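Local coordinates for PhiH1 repressor-like protein (Haloarcula marismortui ATCC 43049, PDB 3B73), which is of unknown function but has a winged-helix-turn-helix fold and probably binds DNA as a repressor-like transcription regulator, at residues L58-P61 / Y67-T70; R17-I22 / A75-E80. All blocks are in the same frame, centred on the assembly; numbering follows the deposited sequence.

Contact 1: residues L58-P61 / Y67-T70; sequences LLQP and YVIT
The beta hairpin of the winged-helix domain, its wing, is zipped here: strand 59-62 runs antiparallel to strand 66-69, and Gln60 faces Val68 as the hydrogen-bonded pair. Gln60 N donates to Val68 O at 2.8 Å, and Val68 N returns a bond to Gln60 O at 3.1 Å. Beside this pair, Leu59 with Ile69 and Pro61 with Tyr67 are non-hydrogen-bonded pairs. Tyr67 CB turns to the same face of the sheet as Pro61, and its ring lies with one face over Pro61 CA, while CE1 meets Pro61 CB at 3.9 Å. That placement follows from CG standing anti to the carbonyl carbon (chi1 -73°), which swings the ring across to the neighbouring strand. Both residues also touch Ala54 of helix 43-55, so the pair closes the hairpin against that helix. With an alanine at Tyr67, Pro61 CA and CB would probably lose the ring lying against them, and Ala54 a neighbour from the hairpin. Leu59 crosses the Tyr67 side chain at about a right angle, its CD1 4.2 Å from Tyr67 CB, while CD2 reaches back to 3.6 Å from Ile69 CA; the same leucine enters the core against Leu50, Leu53 and Ile22. Gln60 and Val68 project from the opposite face. Where the strand gives way to helix 71-77, Thr70 is the N-cap: OG1 bonds to Gly73 N and to Asp57 O, while the Thr70 methyl, CG2, lies 3.7 Å from Leu59 C. Thr70 N donates to Leu58 O at 3.2 Å, approaching from above the carbonyl plane, 54° out of it.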
loop_
_atom_site.group_PDB
_atom_site.type_symbol
_atom_site.label_atom_id
_atom_site.label_comp_id
_atom_site.label_asym_id
_atom_site.label_seq_id
_atom_site.Cartn_x
_atom_site.Cartn_y
_atom_site.Cartn_z
ATOM N N LEU B 58 6.849 -8.337 10.854
ATOM C CA LEU B 58 5.583 -8.494 10.165
ATOM C C LEU B 58 5.539 -9.852 9.478
ATOM O O LEU B 58 4.459 -10.382 9.177
ATOM C CB LEU B 58 5.416 -7.373 9.154
ATOM C CG LEU B 58 5.411 -6.002 9.830
ATOM C CD1 LEU B 58 4.992 -4.896 8.852
ATOM C CD2 LEU B 58 4.500 -6.002 11.065
ATOM N N LEU B 59 6.728 -10.395 9.224
ATOM C CA LEU B 59 6.895 -11.753 8.740
ATOM C C LEU B 59 7.906 -12.444 9.644
ATOM O O LEU B 59 8.586 -11.786 10.418
ATOM C CB LEU B 59 7.422 -11.765 7.314
ATOM C CG LEU B 59 6.476 -11.272 6.219
ATOM C CD1 LEU B 59 7.157 -11.365 4.867
ATOM C CD2 LEU B 59 5.148 -12.046 6.213
ATOM N N GLN B 60 7.983 -13.769 9.557
ATOM C CA GLN B 60 9.088 -14.514 10.162
ATOM C C GLN B 60 9.605 -15.582 9.210
ATOM O O GLN B 60 8.824 -16.249 8.529
ATOM C CB GLN B 60 8.700 -15.137 11.502
ATOM C CG GLN B 60 7.587 -16.162 11.448
ATOM C CD GLN B 60 7.229 -16.668 12.831
ATOM O OE1 GLN B 60 6.113 -16.447 13.324
ATOM N NE2 GLN B 60 8.187 -17.335 13.478
ATOM N N PRO B 61 10.934 -15.706 9.131
ATOM C CA PRO B 61 11.607 -16.670 8.264
ATOM C C PRO B 61 11.556 -18.073 8.886
ATOM O O PRO B 61 11.872 -18.253 10.063
ATOM C CB PRO B 61 13.044 -16.149 8.245
ATOM C CG PRO B 61 13.197 -15.531 9.586
ATOM C CD PRO B 61 11.903 -14.807 9.784
ATOM N N TYR B 67 8.784 -17.717 4.192
ATOM C CA TYR B 67 8.354 -16.677 5.118
ATOM C C TYR B 67 6.854 -16.846 5.401
ATOM O O TYR B 67 6.089 -17.319 4.551
ATOM C CB TYR B 67 8.639 -15.280 4.556
ATOM C CG TYR B 67 10.091 -14.875 4.542
ATOM C CD1 TYR B 67 10.600 -14.022 5.528
ATOM C CD2 TYR B 67 10.953 -15.311 3.531
ATOM C CE1 TYR B 67 11.944 -13.638 5.523
ATOM C CE2 TYR B 67 12.307 -14.926 3.517
ATOM C CZ TYR B 67 12.789 -14.089 4.519
ATOM O OH TYR B 67 14.111 -13.691 4.531
ATOM N N VAL B 68 6.453 -16.449 6.602
ATOM C CA VAL B 68 5.096 -16.638 7.068
ATOM C C VAL B 68 4.696 -15.383 7.860
ATOM O O VAL B 68 5.553 -14.737 8.477
ATOM C CB VAL B 68 5.030 -17.924 7.947
ATOM C CG1 VAL B 68 4.196 -17.704 9.193
ATOM C CG2 VAL B 68 4.529 -19.115 7.134
ATOM N N ILE B 69 3.415 -15.026 7.857
ATOM C CA ILE B 69 2.987 -13.794 8.548
ATOM C C ILE B 69 2.989 -13.935 10.084
ATOM O O ILE B 69 2.861 -15.039 10.601
ATOM C CB ILE B 69 1.603 -13.289 8.010
ATOM C CG1 ILE B 69 1.360 -11.841 8.429
ATOM C CG2 ILE B 69 0.432 -14.201 8.464
ATOM C CD1 ILE B 69 0.445 -11.042 7.480
ATOM N N THR B 70 3.178 -12.825 10.807
ATOM C CA THR B 70 3.074 -12.825 12.265
ATOM C C THR B 70 1.749 -12.196 12.720
ATOM O O THR B 70 1.001 -11.660 11.906
ATOM C CB THR B 70 4.215 -12.013 12.894
ATOM O OG1 THR B 70 4.091 -10.654 12.466
ATOM C CG2 THR B 70 5.582 -12.554 12.462
#

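Contact 2: residues R17-I22 / A75-E80; sequences RILEII and AYLNGE
Leu19 of helix 13-25 overlaps two successive side chains at the end of helix 71-77. Its CD1 methyl sits 3.7 Å from Tyr76 CD2 and about as near CE2, the two side chains crossing at roughly a right angle. Nearer the backbone and on the same side, Leu77 CD2 touches Leu19 CB, also at 3.7 Å, and Leu77 CD1 rests near the carbonyl of Leu19. The Tyr76 ring gets there because CG is anti to the backbone N (chi1 161°), and its OH is held by Asp16 and Ser7. Glu20 adds only its CG, 4.2 Å from Leu77 CD2; its carboxylate turns to Arg17, whose NH1 makes a salt bridge to Glu20 OE2 at 2.8 Å, from the syn side but tilted out of the carboxylate plane, and OE1 pairs with Arg5. Arg17 NH2 in turn forms a salt bridge with Asp16 of the second subunit. Immediately beyond Leu77 the helix ends in a Schellman motif, with Gly79 at C-prime in positive phi and Glu80 N bonded to Ala75 O. Across these two segments the side chains meet by apolar packing, with no polar bond between them, whereas the polar ends of Tyr76, Glu20 and Arg17 join a polar network that reaches the second subunit.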
loop_
_atom_site.group_PDB
_atom_site.type_symbol
_atom_site.label_atom_id
_atom_site.label_comp_id
_atom_site.label_asym_id
_atom_site.label_seq_id
_atom_site.Cartn_x
_atom_site.Cartn_y
_atom_site.Cartn_z
ATOM N N ARG B 17 1.440 -5.615 -0.652
ATOM C CA ARG B 17 1.127 -6.702 -1.575
ATOM C C ARG B 17 1.694 -8.008 -1.069
ATOM O O ARG B 17 0.987 -9.011 -0.982
ATOM C CB ARG B 17 1.659 -6.422 -2.980
ATOM C CG ARG B 17 1.047 -5.205 -3.621
ATOM C CD ARG B 17 -0.472 -5.283 -3.659
ATOM N NE ARG B 17 -0.945 -3.935 -3.860
ATOM C CZ ARG B 17 -1.526 -3.201 -2.925
ATOM N NH1 ARG B 17 -1.800 -3.706 -1.735
ATOM N NH2 ARG B 17 -1.861 -1.960 -3.205
ATOM N N ILE B 18 2.970 -8.002 -0.704
ATOM C CA ILE B 18 3.559 -9.225 -0.193
ATOM C C ILE B 18 2.817 -9.689 1.050
ATOM O O ILE B 18 2.497 -10.863 1.166
ATOM C CB ILE B 18 5.030 -9.043 0.123
ATOM C CG1 ILE B 18 5.797 -8.795 -1.178
ATOM C CG2 ILE B 18 5.543 -10.245 0.899
ATOM C CD1 ILE B 18 7.119 -8.196 -0.963
ATOM N N LEU B 19 2.537 -8.781 1.983
ATOM C CA LEU B 19 1.823 -9.201 3.189
ATOM C C LEU B 19 0.458 -9.808 2.854
ATOM O O LEU B 19 0.074 -10.828 3.413
ATOM C CB LEU B 19 1.668 -8.053 4.187
ATOM C CG LEU B 19 2.927 -7.730 4.975
ATOM C CD1 LEU B 19 2.748 -6.409 5.671
ATOM C CD2 LEU B 19 3.270 -8.858 5.980
ATOM N N GLU B 20 -0.255 -9.184 1.923
ATOM C CA GLU B 20 -1.591 -9.624 1.516
ATOM C C GLU B 20 -1.540 -11.012 0.878
ATOM O O GLU B 20 -2.403 -11.856 1.117
ATOM C CB GLU B 20 -2.227 -8.610 0.550
ATOM C CG GLU B 20 -2.616 -7.301 1.249
ATOM C CD GLU B 20 -2.828 -6.129 0.294
ATOM O OE1 GLU B 20 -3.242 -5.062 0.788
ATOM O OE2 GLU B 20 -2.589 -6.258 -0.934
ATOM N N ILE B 21 -0.507 -11.254 0.087
ATOM C CA ILE B 21 -0.378 -12.529 -0.590
ATOM C C ILE B 21 -0.041 -13.625 0.404
ATOM O O ILE B 21 -0.619 -14.710 0.372
ATOM C CB ILE B 21 0.669 -12.475 -1.715
ATOM C CG1 ILE B 21 0.069 -11.778 -2.942
ATOM C CG2 ILE B 21 1.123 -13.880 -2.081
ATOM C CD1 ILE B 21 1.126 -11.218 -3.918
ATOM N N ILE B 22 0.887 -13.350 1.301
ATOM C CA ILE B 22 1.247 -14.358 2.278
ATOM C C ILE B 22 0.070 -14.615 3.236
ATOM O O ILE B 22 -0.176 -15.745 3.626
ATOM C CB ILE B 22 2.523 -13.963 3.028
ATOM C CG1 ILE B 22 3.709 -13.997 2.055
ATOM C CG2 ILE B 22 2.754 -14.888 4.229
ATOM C CD1 ILE B 22 5.035 -13.652 2.705
ATOM N N ALA B 75 -2.271 -7.953 12.349
ATOM C CA ALA B 75 -2.859 -6.798 12.993
ATOM C C ALA B 75 -2.610 -5.571 12.133
ATOM O O ALA B 75 -3.480 -4.686 12.013
ATOM C CB ALA B 75 -2.261 -6.608 14.389
ATOM N N TYR B 76 -1.418 -5.517 11.534
ATOM C CA TYR B 76 -1.071 -4.372 10.671
ATOM C C TYR B 76 -2.033 -4.266 9.474
ATOM O O TYR B 76 -2.584 -3.198 9.198
ATOM C CB TYR B 76 0.387 -4.451 10.168
ATOM C CG TYR B 76 0.589 -3.558 8.956
ATOM C CD1 TYR B 76 0.673 -2.167 9.107
ATOM C CD2 TYR B 76 0.643 -4.097 7.654
ATOM C CE1 TYR B 76 0.820 -1.317 7.990
ATOM C CE2 TYR B 76 0.803 -3.250 6.530
ATOM C CZ TYR B 76 0.904 -1.862 6.716
ATOM O OH TYR B 76 1.031 -1.004 5.640
ATOM N N LEU B 77 -2.218 -5.371 8.751
ATOM C CA LEU B 77 -3.176 -5.374 7.635
ATOM C C LEU B 77 -4.577 -4.879 8.068
ATOM O O LEU B 77 -5.295 -4.251 7.277
ATOM C CB LEU B 77 -3.264 -6.772 7.004
ATOM C CG LEU B 77 -1.963 -7.291 6.376
ATOM C CD1 LEU B 77 -2.094 -8.724 5.892
ATOM C CD2 LEU B 77 -1.514 -6.400 5.220
ATOM N N ASN B 78 -4.938 -5.134 9.331
ATOM C CA ASN B 78 -6.256 -4.768 9.875
ATOM C C ASN B 78 -6.315 -3.430 10.583
ATOM O O ASN B 78 -7.299 -3.122 11.263
ATOM C CB ASN B 78 -6.737 -5.849 10.842
ATOM C CG ASN B 78 -6.925 -7.177 10.162
ATOM O OD1 ASN B 78 -7.490 -7.239 9.069
ATOM N ND2 ASN B 78 -6.448 -8.248 10.790
ATOM N N GLY B 79 -5.262 -2.633 10.433
ATOM C CA GLY B 79 -5.248 -1.306 11.025
ATOM C C GLY B 79 -5.101 -1.277 12.544
ATOM O O GLY B 79 -5.515 -0.313 13.194
ATOM N N GLU B 80 -4.490 -2.319 13.104
ATOM C CA GLU B 80 -4.416 -2.483 14.555
ATOM C C GLU B 80 -2.982 -2.446 15.043
ATOM O O GLU B 80 -2.719 -2.559 16.237
ATOM C CB GLU B 80 -5.030 -3.823 14.964
ATOM C CG GLU B 80 -6.547 -3.857 14.935
ATOM C CD GLU B 80 -7.082 -5.286 14.816
ATOM O OE1 GLU B 80 -6.287 -6.251 14.964
ATOM O OE2 GLU B 80 -8.300 -5.444 14.570
#

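Both contacts feed one hydrophobic core, and Leu19 joins them: its CD2 packs on Leu59 CD2 and on Leu58 O, 3.7 Å from each, while CD1 and CB serve contact 2. Contact 1 ties neighbouring strands of a hairpin by backbone hydrogen bonds, with Leu59 buried against helix 43-55 and Gln60 exposed. Contact 2 brings together helices distant in sequence by a small apolar touch, with charges at its margin beside the second subunit. Helix 71-77 follows strand 66-69 directly; Thr70, just after the strand, caps the helix, and Ile69 CD1 lies 3.8 Å from Leu77 CD1, a second apolar link between the contacts.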